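Local structure of activator of 2-hydroxyisocaproyl-CoA dehydratase (Clostridium difficile, 4EHT) at residues S27-S32 with P240-A245. The protein activates 2-hydroxyisocaproyl-CoA dehydratase in leucine fermentation by passing it one electron from a [4Fe-4S] cluster as ATP is hydrolysed. Residues are numbered along the deposited sequence; the frame is centred on the assembly and turned at random.
Sequences SETISS and PQLTGA. With ADP (adenosine-5'-diphosphate), chain D.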
loop_
_atom_site.group_PDB
_atom_site.type_symbol
_atom_site.label_atom_id
_atom_site.label_comp_id
_atom_site.label_asym_id
_atom_site.label_seq_id
_atom_site.Cartn_x
_atom_site.Cartn_y
_atom_site.Cartn_z
ATOM N N SER A 27 -13.076 -31.503 2.763
ATOM C CA SER A 27 -12.746 -30.082 2.689
ATOM C C SER A 27 -11.430 -29.921 1.945
ATOM O O SER A 27 -10.598 -30.824 1.950
ATOM C CB SER A 27 -12.614 -29.493 4.086
ATOM O OG SER A 27 -11.356 -29.826 4.628
ATOM N N GLU A 28 -11.229 -28.772 1.308
ATOM C CA GLU A 28 -10.058 -28.595 0.468
ATOM C C GLU A 28 -9.783 -27.122 0.189
ATOM O O GLU A 28 -10.676 -26.371 -0.197
ATOM C CB GLU A 28 -10.242 -29.355 -0.848
ATOM C CG GLU A 28 -8.978 -29.463 -1.691
ATOM C CD GLU A 28 -7.982 -30.466 -1.138
ATOM O OE1 GLU A 28 -8.349 -31.226 -0.219
ATOM O OE2 GLU A 28 -6.835 -30.492 -1.625
ATOM N N THR A 29 -8.537 -26.715 0.388
ATOM C CA THR A 29 -8.116 -25.367 0.051
ATOM C C THR A 29 -7.043 -25.458 -1.009
ATOM O O THR A 29 -6.122 -26.262 -0.904
ATOM C CB THR A 29 -7.559 -24.628 1.275
ATOM O OG1 THR A 29 -8.570 -24.555 2.281
ATOM C CG2 THR A 29 -7.109 -23.203 0.903
ATOM N N ILE A 30 -7.177 -24.642 -2.043
ATOM C CA ILE A 30 -6.167 -24.555 -3.079
ATOM C C ILE A 30 -5.779 -23.089 -3.185
ATOM O O ILE A 30 -6.644 -22.229 -3.327
ATOM C CB ILE A 30 -6.693 -25.091 -4.420
ATOM C CG1 ILE A 30 -6.925 -26.600 -4.321
ATOM C CG2 ILE A 30 -5.713 -24.791 -5.536
ATOM C CD1 ILE A 30 -5.655 -27.399 -4.123
ATOM N N SER A 31 -4.483 -22.808 -3.099
ATOM C CA SER A 31 -3.992 -21.433 -3.072
ATOM C C SER A 31 -4.001 -20.760 -4.433
ATOM O O SER A 31 -3.070 -20.020 -4.764
ATOM C CB SER A 31 -2.570 -21.391 -2.508
ATOM O OG SER A 31 -2.510 -22.035 -1.252
ATOM N N SER A 32 -5.037 -21.015 -5.225
ATOM C CA SER A 32 -5.282 -20.242 -6.440
ATOM C C SER A 32 -6.754 -19.868 -6.460
ATOM O O SER A 32 -7.611 -20.724 -6.264
ATOM C CB SER A 32 -4.919 -21.045 -7.691
ATOM O OG SER A 32 -3.601 -21.563 -7.610
ATOM N N PRO A 240 -10.411 -22.222 10.114
ATOM C CA PRO A 240 -10.742 -20.804 9.900
ATOM C C PRO A 240 -10.826 -20.399 8.432
ATOM O O PRO A 240 -11.594 -19.502 8.095
ATOM C CB PRO A 240 -9.570 -20.057 10.568
ATOM C CG PRO A 240 -8.450 -21.054 10.603
ATOM C CD PRO A 240 -9.127 -22.391 10.818
ATOM N N GLN A 241 -10.043 -21.020 7.562
ATOM C CA GLN A 241 -10.053 -20.589 6.163
ATOM C C GLN A 241 -11.275 -21.137 5.398
ATOM O O GLN A 241 -11.565 -20.683 4.285
ATOM C CB GLN A 241 -8.758 -21.002 5.461
ATOM C CG GLN A 241 -8.517 -20.269 4.149
ATOM C CD GLN A 241 -7.188 -20.626 3.518
ATOM O OE1 GLN A 241 -6.481 -21.501 4.003
ATOM N NE2 GLN A 241 -6.845 -19.953 2.434
ATOM N N LEU A 242 -12.002 -22.071 6.014
ATOM C CA LEU A 242 -13.082 -22.812 5.320
ATOM C C LEU A 242 -14.502 -22.449 5.751
ATOM O O LEU A 242 -15.479 -23.039 5.261
ATOM C CB LEU A 242 -12.891 -24.327 5.547
ATOM C CG LEU A 242 -11.686 -24.966 4.852
ATOM C CD1 LEU A 242 -11.338 -26.286 5.514
ATOM C CD2 LEU A 242 -11.946 -25.161 3.358
ATOM N N THR A 243 -14.632 -21.500 6.666
ATOM C CA THR A 243 -15.947 -21.129 7.182
ATOM C C THR A 243 -16.908 -20.580 6.115
ATOM O O THR A 243 -18.120 -20.799 6.220
ATOM C CB THR A 243 -15.848 -20.125 8.354
ATOM O OG1 THR A 243 -15.039 -19.004 7.974
ATOM C CG2 THR A 243 -15.226 -20.807 9.600
ATOM N N GLY A 244 -16.391 -19.865 5.111
ATOM C CA GLY A 244 -17.237 -19.401 3.994
ATOM C C GLY A 244 -17.795 -20.560 3.157
ATOM O O GLY A 244 -18.976 -20.575 2.777
ATOM N N ALA A 245 -16.950 -21.542 2.863
ATOM C CA ALA A 245 -17.384 -22.714 2.107
ATOM C C ALA A 245 -18.380 -23.515 2.930
ATOM O O ALA A 245 -19.351 -24.068 2.393
ATOM C CB ALA A 245 -16.195 -23.574 1.718
HETATM P PB ADP D . -9.507 -15.051 0.080
HETATM O O1B ADP D . -9.027 -15.778 -1.137
HETATM O O2B ADP D . -9.628 -13.558 -0.061
HETATM O O3B ADP D . -10.756 -15.606 0.719
HETATM P PA ADP D . -8.258 -16.411 2.329
HETATM O O1A ADP D . -8.301 -17.729 1.614
HETATM O O2A ADP D . -9.245 -16.138 3.425
HETATM O O3A ADP D . -8.310 -15.253 1.174
HETATM O "O5'" ADP D . -6.792 -16.233 2.918
HETATM C "C5'" ADP D . -5.670 -16.166 2.063
HETATM C "C4'" ADP D . -4.477 -15.766 2.921
HETATM O "O4'" ADP D . -4.244 -16.701 3.980
HETATM C "C3'" ADP D . -3.213 -15.729 2.072
HETATM O "O3'" ADP D . -2.658 -14.418 2.133
HETATM C "C2'" ADP D . -2.320 -16.778 2.710
HETATM O "O2'" ADP D . -0.923 -16.500 2.670
HETATM C "C1'" ADP D . -2.834 -16.877 4.132
HETATM N N9 ADP D . -2.548 -18.230 4.619
HETATM C C8 ADP D . -2.940 -19.342 3.966
HETATM N N7 ADP D . -2.548 -20.451 4.641
HETATM C C5 ADP D . -1.884 -20.045 5.748
HETATM C C6 ADP D . -1.205 -20.724 6.874
HETATM N N6 ADP D . -1.190 -22.082 6.915
HETATM N N1 ADP D . -0.632 -19.955 7.840
HETATM C C2 ADP D . -0.668 -18.603 7.754
HETATM N N3 ADP D . -1.262 -17.919 6.742
HETATM C C4 ADP D . -1.879 -18.572 5.725
HETATM O O HOH W 1 -7.587 -24.134 5.004
#
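Thr29 and Leu242 meet where the edge strand 23-30 of a five-stranded sheet faces the residues leading into helix 243-260, near the nucleotide cleft of an actin-like ATPase fold (ASKHA). The contact illustrates how a leucine packed on a strand and a ligand-binding side chain can share one small interface. On the tighter side the two methyls of the buried Leu242 straddle Ser27 and Thr29: CD1 rests against Ser27, 3.6 Å from OG, while CD2 approaches Thr29 OG1, also at 3.6 Å. With OG1 beside the backbone N (chi1 -60°), Thr29 CG2 is anti to that N and lies against the amide of Gln241, 3.7 Å from CD. Lys14 on the neighbouring strand 13-19 touches both Thr29 and Leu242. The looser side is hydrated, and no direct hydrogen bond joins the segments. Instead, a water donates a hydrogen bond to Gln241 OE1 (3.0 Å) and also bonds to Thr29 OG1 (2.9 Å). Arg218 hydrogen-bonds OE1 too, and the amide's other end binds the nucleotide, which probably fixes its rotation. In this ATP-binding residue NE2 lies 2.8 Å from O1A of the ADP alpha-phosphate, with a nearly straight N-H...O angle of 167°.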